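Local coordinates for protein methylocystis parvus OBBP MbnE (Methylocystis parvus OBBP, PDB 5ICQ) that probably binds methanobactin, a copper-chelating peptide, in the periplasm as the solute-binding component of a transport system, at residues Pro44-Phe50 and Glu106-Tyr111. Sequence-based numbering, arbitrary orientation.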
ATOM      1  N   PRO A  44      11.003  -9.817  16.857  1.00 18.63           N
ATOM      2  CA  PRO A  44      11.230  -8.372  16.737  1.00 16.41           C
ATOM      3  C   PRO A  44      12.722  -8.093  16.704  1.00 20.65           C
ATOM      4  O   PRO A  44      13.498  -8.732  17.413  1.00 22.93           O
ATOM      5  CB  PRO A  44      10.575  -7.795  18.003  1.00 20.00           C
ATOM      6  CG  PRO A  44       9.693  -8.892  18.532  1.00 24.94           C
ATOM      7  CD  PRO A  44      10.351 -10.174  18.130  1.00 22.04           C
ATOM      8  N   GLN A  45      13.134  -7.152  15.853  1.00 16.61           N
ATOM      9  CA  GLN A  45      14.566  -6.927  15.701  1.00 19.37           C
ATOM     10  C   GLN A  45      15.146  -6.006  16.771  1.00 19.29           C
ATOM     11  O   GLN A  45      16.358  -6.049  17.008  1.00 19.59           O
ATOM     12  CB  GLN A  45      14.864  -6.393  14.300  1.00 18.07           C
ATOM     13  CG  GLN A  45      14.544  -7.403  13.182  1.00 38.65           C
ATOM     14  CD  GLN A  45      15.173  -8.795  13.387  1.00 49.33           C
ATOM     15  OE1 GLN A  45      14.622  -9.650  14.086  1.00 48.95           O
ATOM     16  NE2 GLN A  45      16.323  -9.023  12.759  1.00 51.87           N
ATOM     17  N   LEU A  46      14.295  -5.183  17.463  1.00 16.15           N
ATOM     18  CA  LEU A  46      14.846  -4.341  18.525  1.00 16.13           C
ATOM     19  C   LEU A  46      14.869  -5.091  19.856  1.00 20.15           C
ATOM     20  O   LEU A  46      13.913  -5.806  20.185  1.00 19.72           O
ATOM     21  CB  LEU A  46      14.023  -3.060  18.695  1.00 12.35           C
ATOM     22  CG  LEU A  46      13.843  -2.179  17.459  1.00  9.62           C
ATOM     23  CD1 LEU A  46      12.948  -0.966  17.743  1.00 13.14           C
ATOM     24  CD2 LEU A  46      15.191  -1.748  16.902  1.00 16.32           C
ATOM     25  N   PRO A  47      15.931  -4.913  20.644  1.00 19.87           N
ATOM     26  CA  PRO A  47      15.968  -5.514  21.981  1.00 23.74           C
ATOM     27  C   PRO A  47      14.899  -4.923  22.885  1.00 24.46           C
ATOM     28  O   PRO A  47      14.399  -3.816  22.665  1.00 24.25           O
ATOM     29  CB  PRO A  47      17.374  -5.176  22.491  1.00 25.35           C
ATOM     30  CG  PRO A  47      17.790  -3.975  21.705  1.00 29.06           C
ATOM     31  CD  PRO A  47      17.133  -4.114  20.351  1.00 19.36           C
ATOM     32  N   LYS A  48      14.560  -5.680  23.930  1.00 20.36           N
ATOM     33  CA  LYS A  48      13.504  -5.265  24.849  1.00 29.75           C
ATOM     34  C   LYS A  48      13.744  -3.862  25.394  1.00 35.32           C
ATOM     35  O   LYS A  48      12.790  -3.101  25.598  1.00 34.29           O
ATOM     36  CB  LYS A  48      13.391  -6.268  26.001  1.00 39.32           C
ATOM     37  CG  LYS A  48      12.248  -5.968  26.966  1.00 52.21           C
ATOM     38  CD  LYS A  48      12.145  -7.005  28.079  1.00 56.35           C
ATOM     39  CE  LYS A  48      13.378  -6.997  28.970  1.00 59.28           C
ATOM     40  NZ  LYS A  48      13.156  -7.748  30.240  1.00 60.62           N
ATOM     41  N   ASP A  49      15.006  -3.487  25.597  1.00 28.63           N
ATOM     42  CA  ASP A  49      15.363  -2.223  26.228  1.00 28.15           C
ATOM     43  C   ASP A  49      15.821  -1.168  25.224  1.00 23.94           C
ATOM     44  O   ASP A  49      16.572  -0.257  25.593  1.00 22.26           O
ATOM     45  CB  ASP A  49      16.449  -2.464  27.276  1.00 37.17           C
ATOM     46  CG  ASP A  49      17.761  -2.924  26.659  1.00 50.80           C
ATOM     47  OD1 ASP A  49      17.743  -3.445  25.520  1.00 51.23           O
ATOM     48  OD2 ASP A  49      18.812  -2.766  27.313  1.00 57.25           O
ATOM     49  N   PHE A  50      15.391  -1.265  23.962  1.00 19.07           N
ATOM     50  CA  PHE A  50      15.789  -0.262  22.982  1.00 19.75           C
ATOM     51  C   PHE A  50      15.374   1.131  23.455  1.00 17.94           C
ATOM     52  O   PHE A  50      14.362   1.306  24.141  1.00 17.34           O
ATOM     53  CB  PHE A  50      15.174  -0.565  21.603  1.00 17.67           C
ATOM     54  CG  PHE A  50      13.699  -0.236  21.497  1.00 16.37           C
ATOM     55  CD1 PHE A  50      12.736  -1.170  21.853  1.00 15.78           C
ATOM     56  CD2 PHE A  50      13.281   1.010  21.028  1.00 12.98           C
ATOM     57  CE1 PHE A  50      11.376  -0.869  21.763  1.00 16.81           C
ATOM     58  CE2 PHE A  50      11.922   1.312  20.931  1.00 14.84           C
ATOM     59  CZ  PHE A  50      10.975   0.371  21.304  1.00 16.69           C
ATOM     60  N   GLU A 106      11.084  -2.302   9.999  1.00 12.37           N
ATOM     61  CA  GLU A 106      10.894  -3.733   9.808  1.00 11.69           C
ATOM     62  C   GLU A 106       9.670  -3.943   8.930  1.00 12.67           C
ATOM     63  O   GLU A 106       8.831  -3.044   8.810  1.00 13.49           O
ATOM     64  CB  GLU A 106      10.721  -4.447  11.153  1.00 14.22           C
ATOM     65  CG  GLU A 106      11.962  -4.355  12.057  1.00 18.81           C
ATOM     66  CD  GLU A 106      11.730  -4.923  13.454  1.00 15.75           C
ATOM     67  OE1 GLU A 106      11.495  -6.141  13.590  1.00 14.68           O
ATOM     68  OE2 GLU A 106      11.778  -4.143  14.423  1.00 13.48           O
ATOM     69  N   PRO A 107       9.550  -5.104   8.273  1.00 15.24           N
ATOM     70  CA  PRO A 107       8.362  -5.326   7.420  1.00 11.50           C
ATOM     71  C   PRO A 107       7.047  -5.172   8.168  1.00 11.69           C
ATOM     72  O   PRO A 107       6.151  -4.448   7.713  1.00 14.52           O
ATOM     73  CB  PRO A 107       8.562  -6.763   6.904  1.00 13.73           C
ATOM     74  CG  PRO A 107      10.020  -7.029   7.017  1.00 18.23           C
ATOM     75  CD  PRO A 107      10.527  -6.207   8.175  1.00 16.30           C
ATOM     76  N   PHE A 108       6.904  -5.832   9.314  1.00 14.29           N
ATOM     77  CA  PHE A 108       5.685  -5.724  10.109  1.00 11.91           C
ATOM     78  C   PHE A 108       5.976  -6.111  11.557  1.00 12.79           C
ATOM     79  O   PHE A 108       5.761  -7.265  11.949  1.00 13.26           O
ATOM     80  CB  PHE A 108       4.588  -6.621   9.511  1.00 17.90           C
ATOM     81  CG  PHE A 108       3.176  -6.297   9.983  1.00 15.31           C
ATOM     82  CD1 PHE A 108       2.927  -5.262  10.875  1.00 15.38           C
ATOM     83  CD2 PHE A 108       2.097  -7.051   9.528  1.00 17.69           C
ATOM     84  CE1 PHE A 108       1.621  -4.977  11.298  1.00 16.07           C
ATOM     85  CE2 PHE A 108       0.799  -6.781   9.951  1.00 22.79           C
ATOM     86  CZ  PHE A 108       0.560  -5.740  10.838  1.00 16.47           C
ATOM     87  N   THR A 109       6.474  -5.163  12.358  1.00 10.81           N
ATOM     88  CA  THR A 109       6.772  -5.409  13.767  1.00 12.57           C
ATOM     89  C   THR A 109       6.211  -4.270  14.602  1.00 11.34           C
ATOM     90  O   THR A 109       6.308  -3.100  14.211  1.00  8.04           O
ATOM     91  CB  THR A 109       8.283  -5.547  14.044  1.00  8.94           C
ATOM     92  OG1 THR A 109       8.834  -6.606  13.252  1.00 13.14           O
ATOM     93  CG2 THR A 109       8.540  -5.877  15.522  1.00  9.54           C
ATOM     94  N   LEU A 110       5.612  -4.622  15.742  1.00  9.58           N
ATOM     95  CA  LEU A 110       4.953  -3.672  16.628  1.00 11.86           C
ATOM     96  C   LEU A 110       5.662  -3.621  17.975  1.00 12.95           C
ATOM     97  O   LEU A 110       6.156  -4.638  18.459  1.00 12.75           O
ATOM     98  CB  LEU A 110       3.492  -4.065  16.854  1.00 14.12           C
ATOM     99  CG  LEU A 110       2.700  -4.270  15.567  1.00 12.44           C
ATOM    100  CD1 LEU A 110       1.298  -4.757  15.908  1.00 10.06           C
ATOM    101  CD2 LEU A 110       2.639  -2.960  14.779  1.00 11.44           C
ATOM    102  N   TYR A 111       5.669  -2.441  18.596  1.00 10.49           N
ATOM    103  CA  TYR A 111       6.331  -2.204  19.869  1.00  9.56           C
ATOM    104  C   TYR A 111       5.385  -1.468  20.809  1.00  9.98           C
ATOM    105  O   TYR A 111       4.362  -0.942  20.367  1.00 10.99           O
ATOM    106  CB  TYR A 111       7.628  -1.410  19.650  1.00 10.34           C
ATOM    107  CG  TYR A 111       8.662  -2.258  18.925  1.00 11.97           C
ATOM    108  CD1 TYR A 111       9.419  -3.204  19.615  1.00 14.27           C
ATOM    109  CD2 TYR A 111       8.858  -2.132  17.546  1.00 13.08           C
ATOM    110  CE1 TYR A 111      10.363  -4.002  18.948  1.00 13.45           C
ATOM    111  CE2 TYR A 111       9.805  -2.916  16.870  1.00 11.10           C
ATOM    112  CZ  TYR A 111      10.544  -3.858  17.583  1.00 11.31           C
ATOM    113  OH  TYR A 111      11.477  -4.663  16.927  1.00 14.65           O
TER
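E106 and Y111 take hold of two consecutive backbone amides, those of Q45 and L46, fastening the irregular 44-50 loop over the turn and strand start at 106-111. The first residues of this strand, 109-120, pair with strands 38-39 and 100-103. E106 is extended beyond CG (chi2 173°), which carries its carboxylate out to the loop. The N-H of Q45 reaches E106 OE1 at 3.0 Å, tilted out of the carboxylate plane, while T109 OG1 donates to E106 OE1 over 2.7 Å from the opposite face. The other oxygen, OE2, accepts a 2.6 Å hydrogen bond from Y111 OH on its syn lone pair. Y111 OH accepts in turn from L46 N at 2.9 Å in a nearly straight bond (166°). Apolar groups also pack on the tyrosine ring: L46 CD1 lies over one face in a CH-pi contact, P44 CB approaches Y111 CE1 at 3.9 Å, and the F50 ring meets it obliquely, planes 66° apart. The L46 methyl also sits over the centre of the F50 ring. With E106 replaced by alanine, Q45 N and T109 OG1 would probably lose their common acceptor oxygen and the Y111 hydroxyl its own. The carboxylate receives three donors, and its charge is likely to polarise the Y111 hydroxyl, strengthening its oxygen as acceptor.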